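Local coordinates for putative metal binding protein (Coccidioides immitis, PDB 3CVG) that is of unproven function but belongs to the periplasmic-binding-protein superfamily and probably binds a metal ion, at residues Gln21-Asn26 with Ala57-Asp62; Val75-Thr80 with Ala237-Gly242; Asp40-Ser45 with Lys252-Trp257. All coordinates share one frame; numbering follows the deposited sequence.

Contact 1: residues Gln21-Asn26 with Ala57-Asp62; sequences QLRIGN and AWYKSD
This is a parallel pairing of two neighbouring strands in one lobe of a periplasmic-binding-protein fold. R23, I24, G25 and N26 face A57, W58, Y59 and K60 in turn. Helices 28-32 and 34-47 lie between the two strands in the chain. I24 N bonds to A57 O at 2.8 Å, and I24 O takes Y59 N at 2.7 Å. N26 N then binds Y59 O at 2.9 Å.

The next bond of the series, S61 N to N26 O at 2.9 Å, shares its acceptor with a side chain. The W58 ring swings over toward the other strand, with CG anti to the backbone N (chi1 161°). Its NE1 bonds to N26 O at 3.1 Å, and that oxygen lies close to the indole plane. The two donors come from opposite faces of the N26 carbonyl plane, both well out of it.

On the face of R23 and Y59 the side chains run side by side, and Y59 CE2 meets R23 CB and CG at its ring edge, both at 4.1 Å. The guanidinium goes on to a salt bridge with D76. S61 OG, near G25 CA, is hydrogen-bonded to T66 in helix 63-71, and the side chain of D62 N-caps that helix.

The N26 carbonyl is thus gripped by two N-H groups where the second strand gives way to a turn. Two donors on one acceptor should fix both the rotation of the indole and the path of the chain into helix 63-71.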
loop_
_atom_site.group_PDB
_atom_site.type_symbol
_atom_site.label_atom_id
_atom_site.label_comp_id
_atom_site.label_asym_id
_atom_site.label_seq_id
_atom_site.Cartn_x
_atom_site.Cartn_y
_atom_site.Cartn_z
ATOM N N GLN A 21 -11.297 21.509 8.703
ATOM C CA GLN A 21 -11.822 20.782 9.852
ATOM C C GLN A 21 -11.581 19.276 9.806
ATOM O O GLN A 21 -12.290 18.511 10.462
ATOM C CB GLN A 21 -13.321 21.049 9.999
ATOM C CG GLN A 21 -13.669 22.498 10.262
ATOM C CD GLN A 21 -15.144 22.690 10.556
ATOM O OE1 GLN A 21 -16.002 22.313 9.756
ATOM N NE2 GLN A 21 -15.447 23.281 11.707
ATOM N N LEU A 22 -10.584 18.854 9.033
ATOM C CA LEU A 22 -10.244 17.438 8.916
ATOM C C LEU A 22 -8.899 17.262 8.222
ATOM O O LEU A 22 -8.753 17.558 7.035
ATOM C CB LEU A 22 -11.333 16.678 8.140
ATOM C CG LEU A 22 -11.107 15.169 7.935
ATOM C CD1 LEU A 22 -10.906 14.490 9.278
ATOM C CD2 LEU A 22 -12.292 14.556 7.203
ATOM N N ARG A 23 -7.917 16.777 8.981
ATOM C CA ARG A 23 -6.573 16.546 8.465
ATOM C C ARG A 23 -6.301 15.043 8.456
ATOM O O ARG A 23 -6.417 14.375 9.488
ATOM C CB ARG A 23 -5.553 17.259 9.349
ATOM C CG ARG A 23 -5.749 18.767 9.432
ATOM C CD ARG A 23 -5.004 19.326 10.627
ATOM N NE ARG A 23 -5.543 18.783 11.869
ATOM C CZ ARG A 23 -4.899 18.779 13.031
ATOM N NH1 ARG A 23 -3.679 19.293 13.118
ATOM N NH2 ARG A 23 -5.472 18.251 14.106
ATOM N N ILE A 24 -5.932 14.521 7.289
ATOM C CA ILE A 24 -5.670 13.095 7.130
ATOM C C ILE A 24 -4.235 12.806 6.704
ATOM O O ILE A 24 -3.740 13.379 5.733
ATOM C CB ILE A 24 -6.596 12.473 6.058
ATOM C CG1 ILE A 24 -8.046 12.888 6.300
ATOM C CG2 ILE A 24 -6.487 10.959 6.095
ATOM C CD1 ILE A 24 -8.980 12.519 5.159
ATOM N N GLY A 25 -3.575 11.912 7.434
ATOM C CA GLY A 25 -2.217 11.537 7.096
ATOM C C GLY A 25 -2.259 10.193 6.395
ATOM O O GLY A 25 -2.851 9.239 6.900
ATOM N N ASN A 26 -1.646 10.107 5.222
ATOM C CA ASN A 26 -1.643 8.858 4.474
ATOM C C ASN A 26 -0.587 8.895 3.389
ATOM O O ASN A 26 -0.023 9.947 3.092
ATOM C CB ASN A 26 -3.016 8.613 3.838
ATOM C CG ASN A 26 -3.048 7.355 2.982
ATOM O OD1 ASN A 26 -2.775 6.250 3.463
ATOM N ND2 ASN A 26 -3.377 7.517 1.707
ATOM N N ALA A 57 -7.736 18.553 4.494
ATOM C CA ALA A 57 -6.333 18.552 4.100
ATOM C C ALA A 57 -5.698 17.176 4.249
ATOM O O ALA A 57 -5.950 16.463 5.224
ATOM C CB ALA A 57 -5.557 19.579 4.925
ATOM N N TRP A 58 -4.876 16.815 3.266
ATOM C CA TRP A 58 -4.178 15.536 3.255
ATOM C C TRP A 58 -2.672 15.716 3.420
ATOM O O TRP A 58 -2.024 16.392 2.622
ATOM C CB TRP A 58 -4.460 14.775 1.948
ATOM C CG TRP A 58 -3.455 13.680 1.663
ATOM C CD1 TRP A 58 -3.015 12.722 2.534
ATOM C CD2 TRP A 58 -2.738 13.461 0.437
ATOM N NE1 TRP A 58 -2.069 11.929 1.931
ATOM C CE2 TRP A 58 -1.878 12.360 0.645
ATOM C CE3 TRP A 58 -2.738 14.090 -0.815
ATOM C CZ2 TRP A 58 -1.022 11.874 -0.353
ATOM C CZ3 TRP A 58 -1.886 13.604 -1.808
ATOM C CH2 TRP A 58 -1.042 12.508 -1.568
ATOM N N TYR A 59 -2.130 15.107 4.469
ATOM C CA TYR A 59 -0.698 15.147 4.755
ATOM C C TYR A 59 -0.074 13.836 4.285
ATOM O O TYR A 59 -0.517 12.754 4.675
ATOM C CB TYR A 59 -0.463 15.315 6.254
ATOM C CG TYR A 59 -0.656 16.727 6.740
ATOM C CD1 TYR A 59 0.405 17.633 6.738
ATOM C CD2 TYR A 59 -1.900 17.166 7.185
ATOM C CE1 TYR A 59 0.231 18.946 7.173
ATOM C CE2 TYR A 59 -2.085 18.474 7.618
ATOM C CZ TYR A 59 -1.019 19.357 7.612
ATOM O OH TYR A 59 -1.210 20.645 8.048
ATOM N N LYS A 60 0.952 13.940 3.447
ATOM C CA LYS A 60 1.630 12.766 2.908
ATOM C C LYS A 60 2.599 12.182 3.925
ATOM O O LYS A 60 3.544 12.852 4.350
ATOM C CB LYS A 60 2.383 13.141 1.634
ATOM C CG LYS A 60 3.014 11.974 0.907
ATOM C CD LYS A 60 3.565 12.421 -0.441
ATOM C CE LYS A 60 4.008 11.235 -1.288
ATOM N NZ LYS A 60 4.426 11.656 -2.657
ATOM N N SER A 61 2.369 10.927 4.304
ATOM C CA SER A 61 3.222 10.268 5.282
ATOM C C SER A 61 3.059 8.752 5.286
ATOM O O SER A 61 1.959 8.233 5.078
ATOM C CB SER A 61 2.917 10.818 6.678
ATOM O OG SER A 61 1.530 10.726 6.963
ATOM N N ASP A 62 4.161 8.042 5.513
ATOM C CA ASP A 62 4.094 6.590 5.562
ATOM C C ASP A 62 3.432 6.238 6.891
ATOM O O ASP A 62 3.148 7.129 7.692
ATOM C CB ASP A 62 5.498 5.969 5.446
ATOM C CG ASP A 62 6.374 6.217 6.667
ATOM O OD1 ASP A 62 5.929 6.891 7.618
ATOM O OD2 ASP A 62 7.521 5.727 6.668
#

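Contact 2: residues Val75-Thr80 with Ala237-Gly242; sequences VDVGIT and AHLLVG
V77 and I79 pack against L239 across two antiparallel strands, and one methyl serves both. L239 CD1 lies 3.6 Å from V77 CB and 3.8 Å from I79 CG1. The CG of L239 is anti to the backbone N (chi1 179°), and with chi2 at 75° this brings CD1 in toward the neighbouring strand. I79 CG2 meets A237 CB at 3.9 Å, while V77 CG1 touches V241 CG2 more loosely. On the other face T80 and L240 cross at about a right angle. L240 CD1 sits 3.8 Å from T80 OG1 and almost as near to T80 CG2.

The backbone sets this register. G78 and L240 form a hydrogen-bonded pair, with L240 N to G78 O at 2.7 Å and a longer return bond from G78 N to L240 O. T80 and H238 form the next such pair, with T80 N to H238 O at 2.7 Å and H238 N to T80 O in return. V77 with V241 and I79 with L239 are the non-hydrogen-bonded pairs. G242 N adds a bond to D76 O at 3.0 Å just before the start of strand 77-80.

Further out, helix 248-259 covers the face of V77, L239 and V241, through A251, A255 and L258. Helix 63-71 lies against L240 and T80 on the other face. T80 OG1 is hydrogen-bonded to E86, and the H238 ring stacks on Y101.

The pairing joins a strand from early in the chain to one from late in it, as in the lobes of periplasmic binding proteins, whose chain crosses between lobes. Part of the backbone bonds across this pair, and V77 and I79 turn theirs to strand 20-26. The side chains are apolar on the face of V77, I79, L239 and V241, and mixed on that of T80, H238 and L240.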
loop_
_atom_site.group_PDB
_atom_site.type_symbol
_atom_site.label_atom_id
_atom_site.label_comp_id
_atom_site.label_asym_id
_atom_site.label_seq_id
_atom_site.Cartn_x
_atom_site.Cartn_y
_atom_site.Cartn_z
ATOM N N VAL A 75 -2.219 15.631 12.501
ATOM C CA VAL A 75 -3.373 15.202 11.716
ATOM C C VAL A 75 -4.442 14.674 12.667
ATOM O O VAL A 75 -4.159 14.390 13.832
ATOM C CB VAL A 75 -3.003 14.095 10.703
ATOM C CG1 VAL A 75 -1.974 14.624 9.717
ATOM C CG2 VAL A 75 -2.479 12.866 11.435
ATOM N N ASP A 76 -5.668 14.551 12.173
ATOM C CA ASP A 76 -6.780 14.069 12.989
ATOM C C ASP A 76 -6.998 12.571 12.810
ATOM O O ASP A 76 -7.356 11.857 13.752
ATOM C CB ASP A 76 -8.054 14.822 12.612
ATOM C CG ASP A 76 -7.889 16.317 12.713
ATOM O OD1 ASP A 76 -7.691 16.812 13.843
ATOM O OD2 ASP A 76 -7.946 16.992 11.664
ATOM N N VAL A 77 -6.790 12.104 11.586
ATOM C CA VAL A 77 -6.948 10.697 11.272
ATOM C C VAL A 77 -5.803 10.247 10.390
ATOM O O VAL A 77 -5.050 11.066 9.865
ATOM C CB VAL A 77 -8.279 10.425 10.540
ATOM C CG1 VAL A 77 -9.446 10.636 11.490
ATOM C CG2 VAL A 77 -8.408 11.340 9.336
ATOM N N GLY A 78 -5.666 8.935 10.242
ATOM C CA GLY A 78 -4.611 8.405 9.409
ATOM C C GLY A 78 -5.002 7.067 8.833
ATOM O O GLY A 78 -5.528 6.204 9.537
ATOM N N ILE A 79 -4.775 6.903 7.539
ATOM C CA ILE A 79 -5.071 5.636 6.898
ATOM C C ILE A 79 -3.717 4.944 6.890
ATOM O O ILE A 79 -2.759 5.413 6.268
ATOM C CB ILE A 79 -5.601 5.822 5.470
ATOM C CG1 ILE A 79 -6.908 6.618 5.510
ATOM C CG2 ILE A 79 -5.840 4.458 4.822
ATOM C CD1 ILE A 79 -7.553 6.819 4.156
ATOM N N THR A 80 -3.640 3.835 7.608
ATOM C CA THR A 80 -2.398 3.101 7.730
ATOM C C THR A 80 -2.441 1.711 7.105
ATOM O O THR A 80 -3.513 1.195 6.775
ATOM C CB THR A 80 -2.012 3.011 9.212
ATOM O OG1 THR A 80 -3.108 2.466 9.960
ATOM C CG2 THR A 80 -1.709 4.397 9.754
ATOM N N ALA A 237 -5.942 -1.590 4.573
ATOM C CA ALA A 237 -5.824 -0.202 4.985
ATOM C C ALA A 237 -6.843 0.062 6.080
ATOM O O ALA A 237 -8.015 -0.291 5.937
ATOM C CB ALA A 237 -6.082 0.724 3.795
ATOM N N HIS A 238 -6.385 0.655 7.180
ATOM C CA HIS A 238 -7.247 0.979 8.309
ATOM C C HIS A 238 -7.156 2.470 8.619
ATOM O O HIS A 238 -6.137 3.115 8.337
ATOM C CB HIS A 238 -6.834 0.204 9.571
ATOM C CG HIS A 238 -7.268 -1.225 9.587
ATOM N ND1 HIS A 238 -6.629 -2.208 8.858
ATOM C CD2 HIS A 238 -8.272 -1.844 10.252
ATOM C CE1 HIS A 238 -7.222 -3.369 9.078
ATOM N NE2 HIS A 238 -8.222 -3.174 9.918
ATOM N N LEU A 239 -8.225 3.017 9.197
ATOM C CA LEU A 239 -8.241 4.422 9.581
ATOM C C LEU A 239 -8.023 4.498 11.086
ATOM O O LEU A 239 -8.564 3.685 11.839
ATOM C CB LEU A 239 -9.581 5.077 9.249
ATOM C CG LEU A 239 -9.660 6.552 9.660
ATOM C CD1 LEU A 239 -8.850 7.384 8.686
ATOM C CD2 LEU A 239 -11.101 7.027 9.665
ATOM N N LEU A 240 -7.223 5.465 11.519
ATOM C CA LEU A 240 -6.957 5.649 12.939
ATOM C C LEU A 240 -7.474 7.012 13.366
ATOM O O LEU A 240 -7.205 8.015 12.709
ATOM C CB LEU A 240 -5.456 5.565 13.229
ATOM C CG LEU A 240 -4.757 4.212 13.045
ATOM C CD1 LEU A 240 -3.260 4.367 13.299
ATOM C CD2 LEU A 240 -5.359 3.188 14.000
ATOM N N VAL A 241 -8.239 7.037 14.450
ATOM C CA VAL A 241 -8.767 8.285 14.979
ATOM C C VAL A 241 -7.856 8.706 16.123
ATOM O O VAL A 241 -7.710 7.983 17.111
ATOM C CB VAL A 241 -10.212 8.111 15.498
ATOM C CG1 VAL A 241 -10.658 9.359 16.250
ATOM C CG2 VAL A 241 -11.147 7.841 14.326
ATOM N N GLY A 242 -7.231 9.868 15.972
ATOM C CA GLY A 242 -6.328 10.363 16.993
ATOM C C GLY A 242 -7.017 10.619 18.317
ATOM O O GLY A 242 -8.119 11.165 18.354
#

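Contact 3: residues Asp40-Ser45 with Lys252-Trp257; sequences DAFIKS and KEFAKW
F42 and W257 both hold CG anti to the backbone N (chi1 178° for F42), and these torsions send the two side chains past each other in opposite directions. F254 has the same first torsion. The three form an aromatic cluster between helix 34-47 and helix 248-259, two helices packed on the sheet of this periplasmic-binding-protein lobe. The short segments are steeply inclined, at 109°, with their axes 10.9 Å apart. Large side chains therefore bridge the gap, and no hydrogen bond crosses it.

F42 lies at the middle. The edge of F254 points at its face in a T-shaped pair, with ring centroids 5.3 Å apart and planes at 76°. The CA of F254 also sits over a face of the F42 ring, a CH-pi contact 4.0 Å from the centroid. At the rim of the same ring, F42 CZ meets E253 CB at 3.7 Å. The carboxylate of E253 bends off to a salt bridge with K46, so only its aliphatic root joins the cluster.

W257 lies alongside the first helix. F42 CB stands almost squarely over its six-membered ring, 4.2 Å from the centroid. The F42 and W257 rings themselves are oblique.

On the sheet side of the cluster, L22 touches both phenylalanines and I24 touches F254, so the rings meet the strand 20-26 as well as each other. The tryptophan is partly exposed, while both phenylalanines are buried. At the outer end of the indole, A41 CB rests against W257 CZ2 at 3.6 Å.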
loop_
_atom_site.group_PDB
_atom_site.type_symbol
_atom_site.label_atom_id
_atom_site.label_comp_id
_atom_site.label_asym_id
_atom_site.label_seq_id
_atom_site.Cartn_x
_atom_site.Cartn_y
_atom_site.Cartn_z
ATOM N N ASP A 40 -13.961 14.749 -0.863
ATOM C CA ASP A 40 -14.994 15.495 -1.572
ATOM C C ASP A 40 -16.369 14.889 -1.325
ATOM O O ASP A 40 -17.379 15.593 -1.343
ATOM C CB ASP A 40 -14.711 15.525 -3.082
ATOM C CG ASP A 40 -13.564 16.451 -3.447
ATOM O OD1 ASP A 40 -13.207 17.312 -2.612
ATOM O OD2 ASP A 40 -13.027 16.328 -4.571
ATOM N N ALA A 41 -16.403 13.580 -1.091
ATOM C CA ALA A 41 -17.660 12.882 -0.840
ATOM C C ALA A 41 -18.141 13.093 0.596
ATOM O O ALA A 41 -19.346 13.138 0.855
ATOM C CB ALA A 41 -17.499 11.397 -1.125
ATOM N N PHE A 42 -17.199 13.213 1.527
ATOM C CA PHE A 42 -17.548 13.437 2.925
ATOM C C PHE A 42 -18.022 14.876 3.092
ATOM O O PHE A 42 -19.084 15.122 3.664
ATOM C CB PHE A 42 -16.341 13.187 3.833
ATOM C CG PHE A 42 -16.613 13.448 5.292
ATOM C CD1 PHE A 42 -17.555 12.690 5.985
ATOM C CD2 PHE A 42 -15.923 14.445 5.974
ATOM C CE1 PHE A 42 -17.804 12.918 7.337
ATOM C CE2 PHE A 42 -16.165 14.682 7.328
ATOM C CZ PHE A 42 -17.106 13.918 8.010
ATOM N N ILE A 43 -17.225 15.823 2.604
ATOM C CA ILE A 43 -17.590 17.231 2.684
ATOM C C ILE A 43 -18.969 17.366 2.053
ATOM O O ILE A 43 -19.824 18.110 2.534
ATOM C CB ILE A 43 -16.623 18.127 1.881
ATOM C CG1 ILE A 43 -15.205 18.018 2.436
ATOM C CG2 ILE A 43 -17.098 19.569 1.938
ATOM C CD1 ILE A 43 -14.171 18.750 1.600
ATOM N N LYS A 44 -19.169 16.625 0.969
ATOM C CA LYS A 44 -20.425 16.642 0.241
ATOM C C LYS A 44 -21.596 16.279 1.145
ATOM O O LYS A 44 -22.528 17.060 1.287
ATOM C CB LYS A 44 -20.344 15.672 -0.942
ATOM C CG LYS A 44 -21.382 15.892 -2.031
ATOM C CD LYS A 44 -22.703 15.206 -1.730
ATOM C CE LYS A 44 -23.639 15.305 -2.930
ATOM N NZ LYS A 44 -24.864 14.463 -2.774
ATOM N N SER A 45 -21.536 15.104 1.769
ATOM C CA SER A 45 -22.615 14.641 2.643
ATOM C C SER A 45 -22.854 15.434 3.927
ATOM O O SER A 45 -23.955 15.400 4.471
ATOM C CB SER A 45 -22.408 13.165 2.998
ATOM O OG SER A 45 -22.664 12.340 1.875
ATOM N N LYS A 252 -14.551 11.524 14.118
ATOM C CA LYS A 252 -15.466 10.453 14.485
ATOM C C LYS A 252 -16.510 10.322 13.378
ATOM O O LYS A 252 -16.955 9.222 13.052
ATOM C CB LYS A 252 -16.152 10.788 15.814
ATOM C CG LYS A 252 -16.912 9.632 16.447
ATOM C CD LYS A 252 -15.956 8.546 16.919
ATOM C CE LYS A 252 -16.692 7.447 17.668
ATOM N NZ LYS A 252 -15.750 6.383 18.114
ATOM N N GLU A 253 -16.893 11.462 12.810
ATOM C CA GLU A 253 -17.871 11.498 11.727
ATOM C C GLU A 253 -17.282 10.850 10.482
ATOM O O GLU A 253 -17.921 10.010 9.845
ATOM C CB GLU A 253 -18.253 12.943 11.401
ATOM C CG GLU A 253 -19.120 13.611 12.444
ATOM C CD GLU A 253 -20.526 13.051 12.468
ATOM O OE1 GLU A 253 -21.236 13.170 11.443
ATOM O OE2 GLU A 253 -20.921 12.491 13.511
ATOM N N PHE A 254 -16.064 11.252 10.132
ATOM C CA PHE A 254 -15.404 10.698 8.962
ATOM C C PHE A 254 -15.236 9.193 9.126
ATOM O O PHE A 254 -15.539 8.425 8.214
ATOM C CB PHE A 254 -14.033 11.343 8.750
ATOM C CG PHE A 254 -13.326 10.849 7.519
ATOM C CD1 PHE A 254 -13.887 11.041 6.260
ATOM C CD2 PHE A 254 -12.119 10.167 7.616
ATOM C CE1 PHE A 254 -13.261 10.559 5.115
ATOM C CE2 PHE A 254 -11.483 9.680 6.472
ATOM C CZ PHE A 254 -12.058 9.880 5.219
ATOM N N ALA A 255 -14.755 8.776 10.293
ATOM C CA ALA A 255 -14.552 7.354 10.554
ATOM C C ALA A 255 -15.832 6.564 10.274
ATOM O O ALA A 255 -15.821 5.601 9.501
ATOM C CB ALA A 255 -14.102 7.145 11.998
ATOM N N LYS A 256 -16.932 6.982 10.898
ATOM C CA LYS A 256 -18.231 6.328 10.724
ATOM C C LYS A 256 -18.678 6.312 9.265
ATOM O O LYS A 256 -19.138 5.290 8.750
ATOM C CB LYS A 256 -19.296 7.046 11.562
ATOM C CG LYS A 256 -19.571 6.428 12.923
ATOM C CD LYS A 256 -20.255 5.076 12.769
ATOM C CE LYS A 256 -20.824 4.574 14.092
ATOM N NZ LYS A 256 -21.644 3.345 13.881
ATOM N N TRP A 257 -18.556 7.459 8.611
ATOM C CA TRP A 257 -18.947 7.591 7.210
ATOM C C TRP A 257 -18.128 6.665 6.302
ATOM O O TRP A 257 -18.671 5.973 5.436
ATOM C CB TRP A 257 -18.756 9.037 6.755
ATOM C CG TRP A 257 -19.038 9.239 5.307
ATOM C CD1 TRP A 257 -20.253 9.461 4.730
ATOM C CD2 TRP A 257 -18.086 9.188 4.239
ATOM N NE1 TRP A 257 -20.119 9.551 3.362
ATOM C CE2 TRP A 257 -18.798 9.386 3.034
ATOM C CE3 TRP A 257 -16.697 8.990 4.181
ATOM C CZ2 TRP A 257 -18.171 9.391 1.782
ATOM C CZ3 TRP A 257 -16.074 8.994 2.938
ATOM C CH2 TRP A 257 -16.814 9.194 1.754
#

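Contacts 1 and 2 are buried and lie in the same sheet, since strands 20-26 and 77-80 are neighbours. Contact 3 is partly buried and lies farther from the centre of the chain, in the helical layer on that sheet. Contact 1 is parallel and contact 2 antiparallel, and both rest on backbone hydrogen bonds. Contact 3 has none across it and depends on aromatic and apolar packing. A salt bridge, R23 NH2 to D76 OD1 at 2.7 Å, ties contacts 1 and 2. L239 of contact 2 packs on F254 of contact 3, whose ring also reaches strand 20-26 of contact 1, so helix 248-259 packs on a strand of each pairing.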